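Local coordinates for AB hydrolase-1 domain-containing protein (PDB 4L9A) that probably acts as a carboxylesterase of the alpha/beta hydrolase fold, in a bacterium that causes tooth decay, at residues Lys179-Ser184 / Leu270-Thr275. Numbering follows the deposited sequence.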
ATOM      1  N   LYS A 179      -5.644   8.390 -14.923  1.00 31.99           N
ATOM      2  CA  LYS A 179      -7.007   8.255 -15.416  1.00 37.02           C
ATOM      3  C   LYS A 179      -7.103   7.195 -16.503  1.00 39.02           C
ATOM      4  O   LYS A 179      -8.004   6.357 -16.480  1.00 40.86           O
ATOM      5  CB  LYS A 179      -7.529   9.589 -15.965  1.00 42.70           C
ATOM      6  CG  LYS A 179      -7.925  10.619 -14.912  1.00 49.93           C
ATOM      7  CD  LYS A 179      -9.439  10.796 -14.863  1.00 54.39           C
ATOM      8  CE  LYS A 179      -9.909  11.590 -13.637  1.00 52.90           C
ATOM      9  NZ  LYS A 179      -9.472  13.013 -13.646  1.00 60.87           N
ATOM     10  N   ASP A 180      -6.187   7.242 -17.470  1.00 44.03           N
ATOM     11  CA  ASP A 180      -6.177   6.258 -18.564  1.00 44.46           C
ATOM     12  C   ASP A 180      -5.917   4.854 -18.024  1.00 40.18           C
ATOM     13  O   ASP A 180      -6.571   3.883 -18.416  1.00 42.32           O
ATOM     14  CB  ASP A 180      -5.126   6.609 -19.624  1.00 45.39           C
ATOM     15  CG  ASP A 180      -5.503   7.843 -20.427  1.00 57.33           C
ATOM     16  OD1 ASP A 180      -6.701   8.217 -20.422  1.00 59.00           O
ATOM     17  OD2 ASP A 180      -4.608   8.442 -21.060  1.00 60.63           O
ATOM     18  N   LEU A 181      -4.962   4.758 -17.112  1.00 36.98           N
ATOM     19  CA  LEU A 181      -4.563   3.477 -16.562  1.00 41.02           C
ATOM     20  C   LEU A 181      -5.720   2.853 -15.774  1.00 39.33           C
ATOM     21  O   LEU A 181      -6.087   1.693 -16.002  1.00 38.08           O
ATOM     22  CB  LEU A 181      -3.339   3.674 -15.666  1.00 39.09           C
ATOM     23  CG  LEU A 181      -2.463   2.460 -15.409  1.00 36.34           C
ATOM     24  CD1 LEU A 181      -1.973   1.904 -16.733  1.00 39.63           C
ATOM     25  CD2 LEU A 181      -1.295   2.822 -14.495  1.00 30.18           C
ATOM     26  N   SER A 182      -6.290   3.623 -14.847  1.00 33.54           N
ATOM     27  CA  SER A 182      -7.390   3.126 -14.015  1.00 31.94           C
ATOM     28  C   SER A 182      -8.630   2.808 -14.855  1.00 33.77           C
ATOM     29  O   SER A 182      -9.353   1.843 -14.580  1.00 37.53           O
ATOM     30  CB  SER A 182      -7.727   4.117 -12.887  1.00 33.54           C
ATOM     31  OG  SER A 182      -8.066   5.393 -13.403  1.00 33.78           O
ATOM     32  N   ARG A 183      -8.864   3.624 -15.881  1.00 34.37           N
ATOM     33  CA  ARG A 183      -9.979   3.417 -16.802  1.00 34.61           C
ATOM     34  C   ARG A 183      -9.903   2.036 -17.474  1.00 41.30           C
ATOM     35  O   ARG A 183     -10.926   1.379 -17.696  1.00 37.75           O
ATOM     36  CB  ARG A 183     -10.010   4.526 -17.862  1.00 42.55           C
ATOM     37  CG  ARG A 183     -11.378   4.738 -18.530  1.00 47.85           C
ATOM     38  CD  ARG A 183     -11.382   5.973 -19.436  1.00 52.87           C
ATOM     39  NE  ARG A 183     -12.379   6.953 -19.002  1.00 64.48           N
ATOM     40  CZ  ARG A 183     -12.098   8.197 -18.622  1.00 62.24           C
ATOM     41  NH1 ARG A 183     -10.844   8.638 -18.626  1.00 59.10           N
ATOM     42  NH2 ARG A 183     -13.075   9.008 -18.241  1.00 70.31           N
ATOM     43  N   SER A 184      -8.690   1.587 -17.780  1.00 41.28           N
ATOM     44  CA  SER A 184      -8.506   0.303 -18.452  1.00 40.88           C
ATOM     45  C   SER A 184      -8.703  -0.881 -17.510  1.00 39.00           C
ATOM     46  O   SER A 184      -9.014  -1.982 -17.952  1.00 45.01           O
ATOM     47  CB  SER A 184      -7.108   0.229 -19.076  1.00 46.82           C
ATOM     48  OG  SER A 184      -6.946   1.223 -20.077  1.00 53.48           O
ATOM     49  N   LEU A 270       0.298  -2.632 -10.168  1.00 23.94           N
ATOM     50  CA  LEU A 270       0.030  -4.048 -10.394  1.00 29.10           C
ATOM     51  C   LEU A 270      -1.213  -4.498  -9.636  1.00 30.03           C
ATOM     52  O   LEU A 270      -1.897  -5.430 -10.054  1.00 22.63           O
ATOM     53  CB  LEU A 270       1.255  -4.892 -10.010  1.00 20.53           C
ATOM     54  CG  LEU A 270       2.521  -4.481 -10.764  1.00 24.09           C
ATOM     55  CD1 LEU A 270       3.717  -5.394 -10.403  1.00 25.74           C
ATOM     56  CD2 LEU A 270       2.276  -4.485 -12.276  1.00 27.65           C
ATOM     57  N   HIS A 271      -1.507  -3.826  -8.526  1.00 24.58           N
ATOM     58  CA  HIS A 271      -2.723  -4.129  -7.767  1.00 29.72           C
ATOM     59  C   HIS A 271      -3.994  -3.760  -8.519  1.00 23.74           C
ATOM     60  O   HIS A 271      -5.077  -4.204  -8.152  1.00 26.52           O
ATOM     61  CB  HIS A 271      -2.720  -3.446  -6.401  1.00 25.70           C
ATOM     62  CG  HIS A 271      -2.626  -1.958  -6.476  1.00 24.85           C
ATOM     63  ND1 HIS A 271      -1.557  -1.312  -7.052  1.00 26.21           N
ATOM     64  CD2 HIS A 271      -3.469  -0.988  -6.044  1.00 21.72           C
ATOM     65  CE1 HIS A 271      -1.740  -0.005  -6.974  1.00 28.62           C
ATOM     66  NE2 HIS A 271      -2.894   0.218  -6.368  1.00 26.64           N
ATOM     67  N   TRP A 272      -3.864  -2.958  -9.570  1.00 23.33           N
ATOM     68  CA  TRP A 272      -4.987  -2.695 -10.463  1.00 21.42           C
ATOM     69  C   TRP A 272      -5.129  -3.728 -11.577  1.00 26.89           C
ATOM     70  O   TRP A 272      -6.243  -4.141 -11.910  1.00 29.88           O
ATOM     71  CB  TRP A 272      -4.825  -1.333 -11.130  1.00 25.44           C
ATOM     72  CG  TRP A 272      -4.966  -0.171 -10.202  1.00 26.46           C
ATOM     73  CD1 TRP A 272      -5.268  -0.205  -8.867  1.00 19.42           C
ATOM     74  CD2 TRP A 272      -4.805   1.211 -10.546  1.00 28.03           C
ATOM     75  NE1 TRP A 272      -5.299   1.074  -8.360  1.00 25.10           N
ATOM     76  CE2 TRP A 272      -5.020   1.961  -9.368  1.00 23.57           C
ATOM     77  CE3 TRP A 272      -4.495   1.886 -11.739  1.00 26.66           C
ATOM     78  CZ2 TRP A 272      -4.953   3.359  -9.350  1.00 22.58           C
ATOM     79  CZ3 TRP A 272      -4.433   3.273 -11.718  1.00 29.99           C
ATOM     80  CH2 TRP A 272      -4.651   3.993 -10.526  1.00 22.73           C
ATOM     81  N   SER A 273      -4.000  -4.117 -12.168  1.00 30.07           N
ATOM     82  CA  SER A 273      -4.004  -4.836 -13.445  1.00 38.04           C
ATOM     83  C   SER A 273      -3.650  -6.330 -13.373  1.00 40.06           C
ATOM     84  O   SER A 273      -3.909  -7.083 -14.321  1.00 38.08           O
ATOM     85  CB  SER A 273      -3.028  -4.155 -14.417  1.00 34.59           C
ATOM     86  OG  SER A 273      -1.714  -4.151 -13.875  1.00 28.79           O
ATOM     87  N   GLU A 274      -3.037  -6.769 -12.280  1.00 33.24           N
ATOM     88  CA  GLU A 274      -2.535  -8.143 -12.243  1.00 26.55           C
ATOM     89  C   GLU A 274      -3.194  -8.997 -11.160  1.00 25.64           C
ATOM     90  O   GLU A 274      -2.559  -9.895 -10.598  1.00 31.38           O
ATOM     91  CB  GLU A 274      -1.008  -8.142 -12.090  1.00 25.46           C
ATOM     92  CG  GLU A 274      -0.267  -7.396 -13.204  1.00 28.75           C
ATOM     93  CD  GLU A 274      -0.531  -7.979 -14.581  1.00 42.47           C
ATOM     94  OE1 GLU A 274      -0.700  -9.211 -14.691  1.00 45.82           O
ATOM     95  OE2 GLU A 274      -0.577  -7.200 -15.558  1.00 55.36           O
ATOM     96  N   THR A 275      -4.477  -8.745 -10.892  1.00 29.02           N
ATOM     97  CA  THR A 275      -5.127  -9.330  -9.715  1.00 29.18           C
ATOM     98  C   THR A 275      -5.474 -10.814  -9.866  1.00 31.75           C
ATOM     99  O   THR A 275      -5.602 -11.530  -8.875  1.00 39.04           O
ATOM    100  CB  THR A 275      -6.359  -8.498  -9.243  1.00 28.73           C
ATOM    101  OG1 THR A 275      -7.359  -8.475 -10.269  1.00 30.31           O
ATOM    102  CG2 THR A 275      -5.942  -7.094  -8.939  1.00 24.92           C
TER
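Trp272 pushes the six-membered end of its indole against helix 171-185, where CZ3 lies 3.6 Å from CB of Ser182. In this alpha/beta hydrolase fold the contact joins a helix of the insertion between strands 134-141 and 235-239, the position of the cap in many alpha/beta hydrolases, to the short helix 270-273, which follows the last strand of the central sheet, 260-263. The CA atoms of Trp272 and Ser182 lie 7.2 Å apart, a separation the indole bridges with its CG anti to the carbonyl carbon (chi1 -69°). A small residue suits the spot because it lets the indole approach the helix backbone: CE3 of Trp272 comes within 3.9 Å of CA of Ser182. Leu181 adds an apolar flank, its CB 4.1 Å from CZ3 of Trp272 and close to the ring plane, at the edge. No hydrogen bond crosses between the segments. Serine also brings a hydroxyl: Ser182 OG is hydrogen-bonded to Leu178 O within its own helix and to Trp195 NE1 of helix 188-206. Tryptophan suits its site because the broad ring touches Ser182, Leu181, Leu194 and, edge-to-face, Phe186, while its NE1 is hydrogen-bonded to Asn58 OD1, which also bonds His271 NE2. CD1 of Trp272 sits over one face of the His271 ring, 3.3 Å from its plane and nearer the ring's border than its centre.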